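Long-range contacts in tetratricopeptide TPR_2 repeat protein (Thermobaculum terrenum, PDB 5DJS), which is of undetermined function but joins tetratricopeptide repeats to a GT-B-type domain of glycosyl transferase family 41 and holds uridine-5'-diphosphate in the model: residues Y281-Q286 / V302-F307; G334-L339 / R361-A366; Y81-V86 / I97-H102; A227-L232 / L253-R258. The protein carries 1 engineered substitution. All coordinates share one frame; numbering follows the deposited sequence.

In the fold
Contacts 1 and 2 pair parallel strands, one pair in each of the two six-stranded sheets of the GT-B fold. Contacts 3 and 4 pack helices. Contact 1 lies at one edge of its sheet, and its residues run from buried to exposed. Contact 2 is buried and forms part of the uridine-5'-diphosphate pocket. Contact 3 is a buried, mostly apolar contact within a tetratricopeptide repeat, on the opposite side of the chain's centre from contact 1. Contact 4 is also largely buried and adds a sulfur and an arginine to the packing. Four backbone hydrogen bonds, two of them weak, join contact 1 and one joins contact 2, whereas side-chain packing joins contacts 3 and 4.

Contact 1. Residues Y281-Q286 / V302-F307; sequences YLVGDQ and VRLSRF
Strands 281-285 and 302-304 run parallel, their axes 35° apart, at one edge of a GT-B sheet. Val302 holds the neighbouring strand at both its backbone ends. Its N gives a hydrogen bond to Leu282 O at 2.9 Å, and its O takes one from Gly284 N, also at 2.9 Å. Two weak bonds follow, from Leu304 N to Gly284 O and from Gln286 N to Leu304 O. Val283, Asp285, Val302 and Leu304 direct their side chains to one face. There Val283 CG1 meets Leu304 CD1 at 3.9 Å. Val302 CG2 lies 3.5 Å from Tyr281 CD1. A chi1 of 78° turns the Asp285 carboxylate toward Phe307, with OD2 3.6 Å from Phe307 CA; Ser450 and Trp454 of helix 447-454 bond it. Arg303, directed to the other face, touches Gln286 CG with its CB at 3.9 Å, and its guanidinium reaches Asp294 and Pro290. Strand 300-304 is an edge strand within this chain. Strand 263-266 flanks 281-285 on its other side, and Met515 of helix 479-521 touches Tyr281 and Val283.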
loop_
_atom_site.group_PDB
_atom_site.type_symbol
_atom_site.label_atom_id
_atom_site.label_comp_id
_atom_site.label_asym_id
_atom_site.label_seq_id
_atom_site.Cartn_x
_atom_site.Cartn_y
_atom_site.Cartn_z
ATOM N N TYR A 281 13.534 -11.201 8.532
ATOM C CA TYR A 281 14.079 -10.069 7.762
ATOM C C TYR A 281 13.021 -9.118 7.200
ATOM O O TYR A 281 11.918 -9.528 6.855
ATOM C CB TYR A 281 14.940 -10.600 6.616
ATOM C CG TYR A 281 16.124 -11.383 7.119
ATOM C CD1 TYR A 281 17.280 -10.728 7.539
ATOM C CD2 TYR A 281 16.077 -12.770 7.210
ATOM C CE1 TYR A 281 18.372 -11.434 8.010
ATOM C CE2 TYR A 281 17.160 -13.489 7.688
ATOM C CZ TYR A 281 18.306 -12.815 8.082
ATOM O OH TYR A 281 19.381 -13.515 8.550
ATOM N N LEU A 282 13.380 -7.841 7.134
ATOM C CA LEU A 282 12.649 -6.848 6.366
ATOM C C LEU A 282 13.634 -6.268 5.341
ATOM O O LEU A 282 14.672 -5.726 5.729
ATOM C CB LEU A 282 12.115 -5.761 7.298
ATOM C CG LEU A 282 11.220 -4.683 6.665
ATOM C CD1 LEU A 282 10.173 -4.170 7.649
ATOM C CD2 LEU A 282 12.036 -3.517 6.130
ATOM N N VAL A 283 13.316 -6.384 4.052
ATOM C CA VAL A 283 14.194 -5.898 2.956
ATOM C C VAL A 283 13.899 -4.432 2.553
ATOM O O VAL A 283 12.902 -4.149 1.877
ATOM C CB VAL A 283 14.072 -6.799 1.705
ATOM C CG1 VAL A 283 14.949 -6.291 0.571
ATOM C CG2 VAL A 283 14.446 -8.230 2.042
ATOM N N GLY A 284 14.784 -3.520 2.964
ATOM C CA GLY A 284 14.688 -2.092 2.626
ATOM C C GLY A 284 15.879 -1.641 1.794
ATOM O O GLY A 284 16.326 -2.357 0.884
ATOM N N ASP A 285 16.381 -0.444 2.093
ATOM C CA ASP A 285 17.627 0.053 1.486
ATOM C C ASP A 285 18.269 1.146 2.347
ATOM O O ASP A 285 17.703 1.542 3.373
ATOM C CB ASP A 285 17.421 0.481 0.021
ATOM C CG ASP A 285 16.757 1.832 -0.138
ATOM O OD1 ASP A 285 17.291 2.827 0.404
ATOM O OD2 ASP A 285 15.744 1.909 -0.876
ATOM N N GLN A 286 19.441 1.623 1.934
ATOM C CA GLN A 286 20.291 2.452 2.805
ATOM C C GLN A 286 19.774 3.859 3.048
ATOM O O GLN A 286 20.029 4.427 4.104
ATOM C CB GLN A 286 21.706 2.521 2.250
ATOM C CG GLN A 286 22.406 1.180 2.232
ATOM C CD GLN A 286 23.790 1.275 1.635
ATOM O OE1 GLN A 286 23.962 1.754 0.506
ATOM N NE2 GLN A 286 24.790 0.828 2.383
ATOM N N VAL A 302 17.512 -5.350 6.169
ATOM C CA VAL A 302 18.440 -5.677 5.092
ATOM C C VAL A 302 18.486 -4.453 4.188
ATOM O O VAL A 302 17.606 -4.261 3.347
ATOM C CB VAL A 302 17.971 -6.931 4.316
ATOM C CG1 VAL A 302 18.820 -7.191 3.081
ATOM C CG2 VAL A 302 17.985 -8.150 5.219
ATOM N N ARG A 303 19.506 -3.621 4.380
ATOM C CA ARG A 303 19.635 -2.372 3.637
ATOM C C ARG A 303 20.376 -2.585 2.314
ATOM O O ARG A 303 21.601 -2.430 2.247
ATOM C CB ARG A 303 20.374 -1.330 4.479
ATOM C CG ARG A 303 19.749 -1.005 5.825
ATOM C CD ARG A 303 20.730 -0.215 6.685
ATOM N NE ARG A 303 20.054 0.631 7.675
ATOM C CZ ARG A 303 19.587 0.225 8.858
ATOM N NH1 ARG A 303 19.691 -1.047 9.252
ATOM N NH2 ARG A 303 19.007 1.103 9.666
ATOM N N LEU A 304 19.637 -2.919 1.257
ATOM C CA LEU A 304 20.224 -3.037 -0.084
ATOM C C LEU A 304 20.958 -1.739 -0.486
ATOM O O LEU A 304 20.523 -0.633 -0.138
ATOM C CB LEU A 304 19.148 -3.321 -1.139
ATOM C CG LEU A 304 18.315 -4.596 -1.059
ATOM C CD1 LEU A 304 17.240 -4.564 -2.138
ATOM C CD2 LEU A 304 19.177 -5.835 -1.186
ATOM N N SER A 305 22.043 -1.884 -1.252
ATOM C CA SER A 305 22.865 -0.744 -1.713
ATOM C C SER A 305 22.367 -0.124 -3.036
ATOM O O SER A 305 23.122 0.521 -3.750
ATOM C CB SER A 305 24.308 -1.214 -1.857
ATOM O OG SER A 305 24.341 -2.330 -2.731
ATOM N N ARG A 306 21.101 -0.363 -3.362
ATOM C CA ARG A 306 20.365 0.324 -4.414
ATOM C C ARG A 306 18.958 0.634 -3.841
ATOM O O ARG A 306 18.677 0.328 -2.682
ATOM C CB ARG A 306 20.234 -0.592 -5.632
ATOM C CG ARG A 306 19.445 -1.858 -5.343
ATOM C CD ARG A 306 19.147 -2.709 -6.552
ATOM N NE ARG A 306 18.699 -2.002 -7.757
ATOM C CZ ARG A 306 17.558 -1.341 -7.920
ATOM N NH1 ARG A 306 16.685 -1.193 -6.939
ATOM N NH2 ARG A 306 17.289 -0.795 -9.092
ATOM N N PHE A 307 18.071 1.180 -4.670
ATOM C CA PHE A 307 16.675 1.408 -4.290
ATOM C C PHE A 307 15.988 0.072 -3.996
ATOM O O PHE A 307 16.261 -0.920 -4.667
ATOM C CB PHE A 307 15.945 2.168 -5.409
ATOM C CG PHE A 307 14.542 2.594 -5.061
ATOM C CD1 PHE A 307 14.294 3.390 -3.942
ATOM C CD2 PHE A 307 13.462 2.222 -5.870
ATOM C CE1 PHE A 307 13.006 3.789 -3.630
ATOM C CE2 PHE A 307 12.171 2.624 -5.561
ATOM C CZ PHE A 307 11.943 3.414 -4.441
#

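Contact 2. Residues G334-L339 / R361-A366; sequences GCFNRL and RLRLIA. With UDP (uridine-5'-diphosphate), chain E.
Phe336 lies alongside Ile365, both side chains pointing the same way. Its CB is 3.9 Å from Ile365 O. CG stands beside the backbone N, anti to the carbonyl carbon (chi1 -55°), and this brings the ring against Ile365. CD1 meets Ile365 CG1 and CD1. CE1 comes closer, 3.4 Å from Ile365 CD1, and has Arg363 O near the ring plane at its edge. CZ also meets Ile365 CD1. That methyl sits over one ring face, 3.6 Å from the centroid, in a CH-pi contact. Ile365 CG2 lies 3.7 Å from O4 of uridine-5'-diphosphate. Cys335 N bonds Arg363 O at 3.0 Å, nearly straight at 167°. This pairs strands 332-335 and 361-365 of a beta-alpha-beta unit that passes through helix 344-356. Ala366 CB packs on Leu339 CD2 at 3.8 Å. Arg338 NE donates to ligand O1A at 3.0 Å, the oxygen in the guanidinium plane; its NH1 bonds Tyr123. The loop after 332-335 thus brings Arg338 to the diphosphate, whose negative charge it probably offsets.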
loop_
_atom_site.group_PDB
_atom_site.type_symbol
_atom_site.label_atom_id
_atom_site.label_comp_id
_atom_site.label_asym_id
_atom_site.label_seq_id
_atom_site.Cartn_x
_atom_site.Cartn_y
_atom_site.Cartn_z
ATOM N N GLY A 334 1.095 18.808 -9.182
ATOM C CA GLY A 334 0.330 17.552 -9.202
ATOM C C GLY A 334 0.643 16.623 -8.035
ATOM O O GLY A 334 1.787 16.568 -7.564
ATOM N N CYS A 335 -0.384 15.914 -7.553
ATOM C CA CYS A 335 -0.218 14.874 -6.521
ATOM C C CYS A 335 -1.287 13.808 -6.675
ATOM O O CYS A 335 -2.434 14.022 -6.297
ATOM C CB CYS A 335 -0.276 15.459 -5.111
ATOM S SG CYS A 335 -0.162 14.182 -3.843
ATOM N N PHE A 336 -0.905 12.656 -7.228
ATOM C CA PHE A 336 -1.862 11.602 -7.556
ATOM C C PHE A 336 -1.906 10.484 -6.499
ATOM O O PHE A 336 -2.097 9.302 -6.819
ATOM C CB PHE A 336 -1.580 11.046 -8.964
ATOM C CG PHE A 336 -1.557 12.085 -10.059
ATOM C CD1 PHE A 336 -2.160 13.348 -9.915
ATOM C CD2 PHE A 336 -0.951 11.781 -11.269
ATOM C CE1 PHE A 336 -2.115 14.280 -10.942
ATOM C CE2 PHE A 336 -0.913 12.706 -12.300
ATOM C CZ PHE A 336 -1.499 13.954 -12.139
ATOM N N ASN A 337 -1.794 10.887 -5.238
ATOM C CA ASN A 337 -1.787 9.973 -4.104
ATOM C C ASN A 337 -3.173 9.789 -3.450
ATOM O O ASN A 337 -4.050 10.663 -3.539
ATOM C CB ASN A 337 -0.769 10.463 -3.069
ATOM C CG ASN A 337 0.656 10.183 -3.487
ATOM O OD1 ASN A 337 0.976 9.065 -3.853
ATOM N ND2 ASN A 337 1.517 11.183 -3.421
ATOM N N ARG A 338 -3.343 8.627 -2.813
ATOM C CA ARG A 338 -4.507 8.298 -1.980
ATOM C C ARG A 338 -4.842 9.426 -1.008
ATOM O O ARG A 338 -3.935 10.092 -0.478
ATOM C CB ARG A 338 -4.236 7.029 -1.148
ATOM C CG ARG A 338 -4.144 5.740 -1.950
ATOM C CD ARG A 338 -4.093 4.490 -1.069
ATOM N NE ARG A 338 -2.760 4.198 -0.498
ATOM C CZ ARG A 338 -2.443 4.184 0.799
ATOM N NH1 ARG A 338 -3.345 4.460 1.734
ATOM N NH2 ARG A 338 -1.204 3.891 1.179
ATOM N N LEU A 339 -6.135 9.604 -0.741
ATOM C CA LEU A 339 -6.596 10.713 0.095
ATOM C C LEU A 339 -6.172 10.600 1.559
ATOM O O LEU A 339 -6.020 11.616 2.244
ATOM C CB LEU A 339 -8.107 10.886 -0.033
ATOM C CG LEU A 339 -8.583 11.208 -1.463
ATOM C CD1 LEU A 339 -10.098 11.241 -1.514
ATOM C CD2 LEU A 339 -8.017 12.523 -1.995
ATOM N N ARG A 361 -1.693 26.195 -10.196
ATOM C CA ARG A 361 -2.848 25.344 -9.952
ATOM C C ARG A 361 -2.356 24.005 -9.427
ATOM O O ARG A 361 -1.271 23.575 -9.801
ATOM C CB ARG A 361 -3.626 25.137 -11.251
ATOM C CG ARG A 361 -4.183 26.422 -11.848
ATOM C CD ARG A 361 -4.730 26.213 -13.254
ATOM N NE ARG A 361 -5.852 25.276 -13.300
ATOM C CZ ARG A 361 -7.095 25.526 -12.860
ATOM N NH1 ARG A 361 -7.421 26.696 -12.311
ATOM N NH2 ARG A 361 -8.031 24.582 -12.959
ATOM N N LEU A 362 -3.145 23.362 -8.554
ATOM C CA LEU A 362 -2.832 22.031 -8.002
ATOM C C LEU A 362 -3.824 20.992 -8.502
ATOM O O LEU A 362 -5.036 21.206 -8.451
ATOM C CB LEU A 362 -2.854 22.062 -6.480
ATOM C CG LEU A 362 -2.557 20.757 -5.737
ATOM C CD1 LEU A 362 -1.179 20.190 -6.067
ATOM C CD2 LEU A 362 -2.671 20.996 -4.242
ATOM N N ARG A 363 -3.295 19.860 -8.960
ATOM C CA ARG A 363 -4.071 18.807 -9.611
ATOM C C ARG A 363 -4.002 17.511 -8.799
ATOM O O ARG A 363 -2.958 16.860 -8.764
ATOM C CB ARG A 363 -3.490 18.571 -11.002
ATOM C CG ARG A 363 -4.241 17.566 -11.868
ATOM C CD ARG A 363 -5.206 18.239 -12.827
ATOM N NE ARG A 363 -5.167 17.608 -14.149
ATOM C CZ ARG A 363 -4.463 18.035 -15.203
ATOM N NH1 ARG A 363 -3.706 19.136 -15.149
ATOM N NH2 ARG A 363 -4.521 17.343 -16.341
ATOM N N LEU A 364 -5.105 17.142 -8.152
ATOM C CA LEU A 364 -5.189 15.884 -7.404
ATOM C C LEU A 364 -6.028 14.875 -8.170
ATOM O O LEU A 364 -7.054 15.229 -8.760
ATOM C CB LEU A 364 -5.790 16.102 -6.017
ATOM C CG LEU A 364 -5.202 17.218 -5.164
ATOM C CD1 LEU A 364 -5.895 17.253 -3.809
ATOM C CD2 LEU A 364 -3.701 17.047 -4.985
ATOM N N ILE A 365 -5.575 13.625 -8.175
ATOM C CA ILE A 365 -6.322 12.521 -8.778
ATOM C C ILE A 365 -6.257 11.337 -7.831
ATOM O O ILE A 365 -5.170 10.828 -7.532
ATOM C CB ILE A 365 -5.751 12.090 -10.142
ATOM C CG1 ILE A 365 -5.735 13.262 -11.132
ATOM C CG2 ILE A 365 -6.589 10.955 -10.719
ATOM C CD1 ILE A 365 -4.891 13.014 -12.363
ATOM N N ALA A 366 -7.423 10.884 -7.383
ATOM C CA ALA A 366 -7.521 9.832 -6.367
ATOM C C ALA A 366 -8.948 9.286 -6.279
ATOM O O ALA A 366 -9.895 9.868 -6.822
ATOM C CB ALA A 366 -7.076 10.359 -5.010
HETATM N N1 UDP E . -3.898 4.525 -9.790
HETATM C C2 UDP E . -4.890 4.482 -10.813
HETATM N N3 UDP E . -5.831 5.443 -10.875
HETATM C C4 UDP E . -5.852 6.451 -9.988
HETATM C C5 UDP E . -4.899 6.531 -8.981
HETATM C C6 UDP E . -3.922 5.546 -8.902
HETATM O O2 UDP E . -4.913 3.562 -11.665
HETATM O O4 UDP E . -6.727 7.327 -10.060
HETATM C "C1'" UDP E . -2.856 3.477 -9.718
HETATM C "C2'" UDP E . -1.499 4.102 -9.974
HETATM O "O2'" UDP E . -0.802 3.239 -10.875
HETATM C "C3'" UDP E . -0.870 4.227 -8.590
HETATM C "C4'" UDP E . -1.570 3.170 -7.737
HETATM O "O4'" UDP E . -2.778 2.834 -8.434
HETATM O "O3'" UDP E . 0.537 4.031 -8.606
HETATM C "C5'" UDP E . -1.940 3.590 -6.313
HETATM O "O5'" UDP E . -0.995 4.480 -5.721
HETATM P PA UDP E . -1.389 5.272 -4.363
HETATM O O1A UDP E . -1.677 4.227 -3.313
HETATM O O2A UDP E . -2.443 6.291 -4.735
HETATM O O3A UDP E . -0.089 6.123 -3.907
HETATM P PB UDP E . 1.379 5.494 -3.656
HETATM O O1B UDP E . 1.684 4.642 -4.853
HETATM O O2B UDP E . 2.266 6.694 -3.612
HETATM O O3B UDP E . 1.266 4.752 -2.346
#

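Contact 3. Residues Y81-V86 / I97-H102; sequences YNLGNV and ITSLHH
Leu100 and Tyr81 meet obliquely between two antiparallel helices, the helical hairpin of a tetratricopeptide repeat. The CD1 methyl of Leu100 does the touching. It lies 4.0 Å from Tyr81 CD1 and 3.4 Å from Tyr81 O. The same methyl reaches Gly84 CA at 3.9 Å. Asn85 comes to Leu100 at about a right angle, with ND2 as its nearest side-chain atom. Ser99 CB is directed toward the facing helix. It rests on Gly84 CA at 3.5 Å, where the absence of a side chain lets the backbones come close. The segment axes are 7.4 Å apart at an angle of 164°. Ser99 OG lies 3.5 Å from Leu83 CD2. Leu83 CG is anti to its backbone N (chi1 177°), which carries the branch out beside the serine. Both segments belong to one helical pair, 77-89 and 93-106. Leu83 also packs on Leu66 and Arg67 of the preceding helix 59-72. On the following helix, 111-120, Tyr81 touches Ala113 and Leu100 touches Ala120.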
loop_
_atom_site.group_PDB
_atom_site.type_symbol
_atom_site.label_atom_id
_atom_site.label_comp_id
_atom_site.label_asym_id
_atom_site.label_seq_id
_atom_site.Cartn_x
_atom_site.Cartn_y
_atom_site.Cartn_z
ATOM N N TYR A 81 -15.490 -0.861 12.756
ATOM C CA TYR A 81 -14.241 -1.161 12.039
ATOM C C TYR A 81 -14.287 -0.641 10.606
ATOM O O TYR A 81 -13.454 0.156 10.198
ATOM C CB TYR A 81 -13.964 -2.674 12.049
ATOM C CG TYR A 81 -12.892 -3.136 11.085
ATOM C CD1 TYR A 81 -11.585 -2.670 11.192
ATOM C CD2 TYR A 81 -13.188 -4.047 10.066
ATOM C CE1 TYR A 81 -10.597 -3.096 10.311
ATOM C CE2 TYR A 81 -12.210 -4.476 9.180
ATOM C CZ TYR A 81 -10.916 -3.996 9.308
ATOM O OH TYR A 81 -9.941 -4.407 8.441
ATOM N N ASN A 82 -15.290 -1.075 9.863
ATOM C CA ASN A 82 -15.384 -0.722 8.459
ATOM C C ASN A 82 -15.694 0.736 8.185
ATOM O O ASN A 82 -15.256 1.271 7.167
ATOM C CB ASN A 82 -16.372 -1.645 7.771
ATOM C CG ASN A 82 -15.811 -3.029 7.652
ATOM O OD1 ASN A 82 -14.899 -3.254 6.857
ATOM N ND2 ASN A 82 -16.290 -3.949 8.469
ATOM N N LEU A 83 -16.434 1.369 9.089
ATOM C CA LEU A 83 -16.634 2.813 9.039
ATOM C C LEU A 83 -15.307 3.536 9.201
ATOM O O LEU A 83 -15.014 4.459 8.449
ATOM C CB LEU A 83 -17.604 3.280 10.122
ATOM C CG LEU A 83 -17.807 4.790 10.193
ATOM C CD1 LEU A 83 -18.433 5.317 8.908
ATOM C CD2 LEU A 83 -18.649 5.144 11.410
ATOM N N GLY A 84 -14.510 3.117 10.181
ATOM C CA GLY A 84 -13.175 3.685 10.391
ATOM C C GLY A 84 -12.272 3.615 9.163
ATOM O O GLY A 84 -11.598 4.602 8.827
ATOM N N ASN A 85 -12.276 2.466 8.475
ATOM C CA ASN A 85 -11.475 2.301 7.253
ATOM C C ASN A 85 -11.936 3.209 6.121
ATOM O O ASN A 85 -11.107 3.812 5.436
ATOM C CB ASN A 85 -11.442 0.840 6.762
ATOM C CG ASN A 85 -10.538 -0.077 7.605
ATOM O OD1 ASN A 85 -10.793 -1.279 7.672
ATOM N ND2 ASN A 85 -9.482 0.460 8.223
ATOM N N VAL A 86 -13.247 3.308 5.938
ATOM C CA VAL A 86 -13.804 4.231 4.957
ATOM C C VAL A 86 -13.407 5.674 5.273
ATOM O O VAL A 86 -12.956 6.400 4.385
ATOM C CB VAL A 86 -15.327 4.079 4.830
ATOM C CG1 VAL A 86 -15.936 5.244 4.049
ATOM C CG2 VAL A 86 -15.647 2.766 4.125
ATOM N N ILE A 97 -9.688 6.836 12.997
ATOM C CA ILE A 97 -8.937 6.291 14.139
ATOM C C ILE A 97 -9.887 6.090 15.327
ATOM O O ILE A 97 -9.920 5.016 15.912
ATOM C CB ILE A 97 -7.712 7.180 14.506
ATOM C CG1 ILE A 97 -6.613 7.023 13.433
ATOM C CG2 ILE A 97 -7.134 6.811 15.871
ATOM C CD1 ILE A 97 -5.518 8.078 13.471
ATOM N N THR A 98 -10.685 7.112 15.639
ATOM C CA THR A 98 -11.727 7.015 16.660
ATOM C C THR A 98 -12.639 5.820 16.422
ATOM O O THR A 98 -12.837 5.031 17.328
ATOM C CB THR A 98 -12.584 8.289 16.719
ATOM O OG1 THR A 98 -11.722 9.421 16.827
ATOM C CG2 THR A 98 -13.529 8.260 17.934
ATOM N N SER A 99 -13.190 5.695 15.215
ATOM C CA SER A 99 -14.018 4.530 14.871
ATOM C C SER A 99 -13.295 3.181 15.100
ATOM O O SER A 99 -13.909 2.216 15.573
ATOM C CB SER A 99 -14.532 4.616 13.439
ATOM O OG SER A 99 -15.829 5.163 13.420
ATOM N N LEU A 100 -12.006 3.122 14.758
ATOM C CA LEU A 100 -11.196 1.924 14.985
ATOM C C LEU A 100 -11.026 1.648 16.482
ATOM O O LEU A 100 -11.109 0.497 16.901
ATOM C CB LEU A 100 -9.830 2.039 14.283
ATOM C CG LEU A 100 -9.587 1.515 12.858
ATOM C CD1 LEU A 100 -10.847 1.107 12.122
ATOM C CD2 LEU A 100 -8.785 2.519 12.032
ATOM N N HIS A 101 -10.800 2.693 17.280
ATOM C CA HIS A 101 -10.776 2.562 18.744
ATOM C C HIS A 101 -12.068 1.950 19.267
ATOM O O HIS A 101 -12.024 1.042 20.094
ATOM C CB HIS A 101 -10.534 3.912 19.452
ATOM C CG HIS A 101 -9.096 4.320 19.506
ATOM N ND1 HIS A 101 -8.209 3.808 20.429
ATOM C CD2 HIS A 101 -8.390 5.193 18.750
ATOM C CE1 HIS A 101 -7.015 4.339 20.231
ATOM N NE2 HIS A 101 -7.097 5.182 19.217
ATOM N N HIS A 102 -13.210 2.443 18.787
ATOM C CA HIS A 102 -14.505 1.927 19.223
ATOM C C HIS A 102 -14.629 0.437 18.952
ATOM O O HIS A 102 -15.127 -0.298 19.801
ATOM C CB HIS A 102 -15.677 2.681 18.569
ATOM C CG HIS A 102 -15.828 4.089 19.045
ATOM N ND1 HIS A 102 -15.694 4.446 20.372
ATOM C CD2 HIS A 102 -16.107 5.231 18.374
ATOM C CE1 HIS A 102 -15.876 5.749 20.494
ATOM N NE2 HIS A 102 -16.128 6.249 19.298
#

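Contact 4. Residues A227-L232 / L253-R258; sequences AELCEL and LFAFAR
Cys230, Ala255 and Arg258 carry the packing of helix 226-236 on the short helix 253-257 and the residue that follows it, in the GT-B fold. Helix 226-236 precedes strand 240-243 of the parallel sheet, and helix 253-257 follows that strand. Cys230 CB is directed at the short helix. A chi1 of -76° swings SG away from the carbonyl carbon and onto Ala255 O, at 3.3 Å. The sulfur also lies 4.0 Å from Ala255 CB. That methyl points back at helix 226-236 and meets Leu229 CD2 at 3.6 Å, so Ala255 is touched by two successive residues of the longer helix. Arg258 adds its aliphatic part: both CB and CD are 3.9 Å from Cys230 SG. Ala227 N lies over one face of its guanidinium. Leu147 and Asp226 also touch the Arg258 side chain. Leu229 extends the packing to Val221 and Arg252. A bend at chi3 turns the guanidinium back to its own segment: Arg258 NE donates to Phe254 O at 3.2 Å, with an N-H...O angle of 164° and the oxygen in the guanidinium plane.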
loop_
_atom_site.group_PDB
_atom_site.type_symbol
_atom_site.label_atom_id
_atom_site.label_comp_id
_atom_site.label_asym_id
_atom_site.label_seq_id
_atom_site.Cartn_x
_atom_site.Cartn_y
_atom_site.Cartn_z
ATOM N N ALA A 227 -3.402 -23.039 9.221
ATOM C CA ALA A 227 -2.783 -24.352 9.461
ATOM C C ALA A 227 -2.609 -25.140 8.149
ATOM O O ALA A 227 -1.549 -25.710 7.913
ATOM C CB ALA A 227 -3.593 -25.157 10.478
ATOM N N GLU A 228 -3.657 -25.170 7.320
ATOM C CA GLU A 228 -3.611 -25.781 5.977
ATOM C C GLU A 228 -2.531 -25.164 5.078
ATOM O O GLU A 228 -1.862 -25.873 4.328
ATOM C CB GLU A 228 -4.975 -25.664 5.268
ATOM C CG GLU A 228 -6.056 -26.584 5.817
ATOM C CD GLU A 228 -7.412 -26.377 5.158
ATOM O OE1 GLU A 228 -7.752 -25.237 4.792
ATOM O OE2 GLU A 228 -8.160 -27.360 5.018
ATOM N N LEU A 229 -2.374 -23.842 5.141
ATOM C CA LEU A 229 -1.343 -23.171 4.358
ATOM C C LEU A 229 0.048 -23.542 4.838
ATOM O O LEU A 229 0.951 -23.718 4.022
ATOM C CB LEU A 229 -1.503 -21.652 4.397
ATOM C CG LEU A 229 -0.440 -20.851 3.620
ATOM C CD1 LEU A 229 -0.436 -21.223 2.148
ATOM C CD2 LEU A 229 -0.689 -19.368 3.796
ATOM N N CYS A 230 0.224 -23.643 6.152
ATOM C CA CYS A 230 1.514 -24.047 6.721
ATOM C C CYS A 230 1.962 -25.435 6.269
ATOM O O CYS A 230 3.117 -25.612 5.884
ATOM C CB CYS A 230 1.496 -23.974 8.245
ATOM S SG CYS A 230 1.605 -22.270 8.818
ATOM N N GLU A 231 1.055 -26.410 6.306
ATOM C CA GLU A 231 1.394 -27.764 5.872
ATOM C C GLU A 231 1.614 -27.805 4.341
ATOM O O GLU A 231 2.399 -28.614 3.857
ATOM C CB GLU A 231 0.369 -28.803 6.390
ATOM C CG GLU A 231 -0.955 -28.882 5.630
ATOM C CD GLU A 231 -2.092 -29.546 6.413
ATOM O OE1 GLU A 231 -1.969 -29.742 7.650
ATOM O OE2 GLU A 231 -3.132 -29.854 5.780
ATOM N N LEU A 232 0.956 -26.908 3.600
ATOM C CA LEU A 232 1.235 -26.713 2.161
ATOM C C LEU A 232 2.631 -26.125 1.883
ATOM O O LEU A 232 3.321 -26.579 0.978
ATOM C CB LEU A 232 0.155 -25.832 1.506
ATOM C CG LEU A 232 0.349 -25.391 0.039
ATOM C CD1 LEU A 232 0.517 -26.585 -0.894
ATOM C CD2 LEU A 232 -0.822 -24.530 -0.411
ATOM N N LEU A 253 -0.098 -13.583 7.810
ATOM C CA LEU A 253 0.981 -13.480 8.778
ATOM C C LEU A 253 0.850 -14.481 9.905
ATOM O O LEU A 253 1.818 -14.727 10.615
ATOM C CB LEU A 253 1.043 -12.073 9.374
ATOM C CG LEU A 253 1.533 -10.956 8.449
ATOM C CD1 LEU A 253 1.149 -9.588 9.001
ATOM C CD2 LEU A 253 3.038 -11.036 8.239
ATOM N N PHE A 254 -0.338 -15.040 10.103
ATOM C CA PHE A 254 -0.498 -16.104 11.104
ATOM C C PHE A 254 0.015 -17.450 10.579
ATOM O O PHE A 254 0.384 -18.314 11.359
ATOM C CB PHE A 254 -1.950 -16.205 11.560
ATOM C CG PHE A 254 -2.506 -14.905 12.034
ATOM C CD1 PHE A 254 -1.887 -14.215 13.073
ATOM C CD2 PHE A 254 -3.625 -14.345 11.427
ATOM C CE1 PHE A 254 -2.387 -13.002 13.515
ATOM C CE2 PHE A 254 -4.129 -13.132 11.866
ATOM C CZ PHE A 254 -3.512 -12.459 12.911
ATOM N N ALA A 255 0.036 -17.625 9.264
ATOM C CA ALA A 255 0.794 -18.711 8.670
ATOM C C ALA A 255 2.303 -18.480 8.899
ATOM O O ALA A 255 3.005 -19.384 9.352
ATOM C CB ALA A 255 0.464 -18.850 7.188
ATOM N N PHE A 256 2.780 -17.262 8.629
ATOM C CA PHE A 256 4.181 -16.879 8.937
ATOM C C PHE A 256 4.506 -17.042 10.414
ATOM O O PHE A 256 5.624 -17.374 10.771
ATOM C CB PHE A 256 4.485 -15.421 8.546
ATOM C CG PHE A 256 4.777 -15.227 7.085
ATOM C CD1 PHE A 256 3.742 -15.194 6.149
ATOM C CD2 PHE A 256 6.082 -15.080 6.642
ATOM C CE1 PHE A 256 3.999 -15.020 4.807
ATOM C CE2 PHE A 256 6.348 -14.907 5.294
ATOM C CZ PHE A 256 5.304 -14.874 4.379
ATOM N N ALA A 257 3.527 -16.785 11.267
ATOM C CA ALA A 257 3.712 -16.852 12.708
ATOM C C ALA A 257 4.209 -18.216 13.174
ATOM O O ALA A 257 4.947 -18.290 14.145
ATOM C CB ALA A 257 2.416 -16.485 13.421
ATOM N N ARG A 258 3.820 -19.278 12.463
ATOM C CA ARG A 258 4.204 -20.657 12.811
ATOM C C ARG A 258 5.602 -21.101 12.339
ATOM O O ARG A 258 6.019 -22.212 12.659
ATOM C CB ARG A 258 3.138 -21.630 12.295
ATOM C CG ARG A 258 2.028 -21.878 13.297
ATOM C CD ARG A 258 0.764 -22.389 12.626
ATOM N NE ARG A 258 -0.195 -21.297 12.490
ATOM C CZ ARG A 258 -1.470 -21.313 12.884
ATOM N NH1 ARG A 258 -2.026 -22.400 13.428
ATOM N NH2 ARG A 258 -2.213 -20.220 12.705
#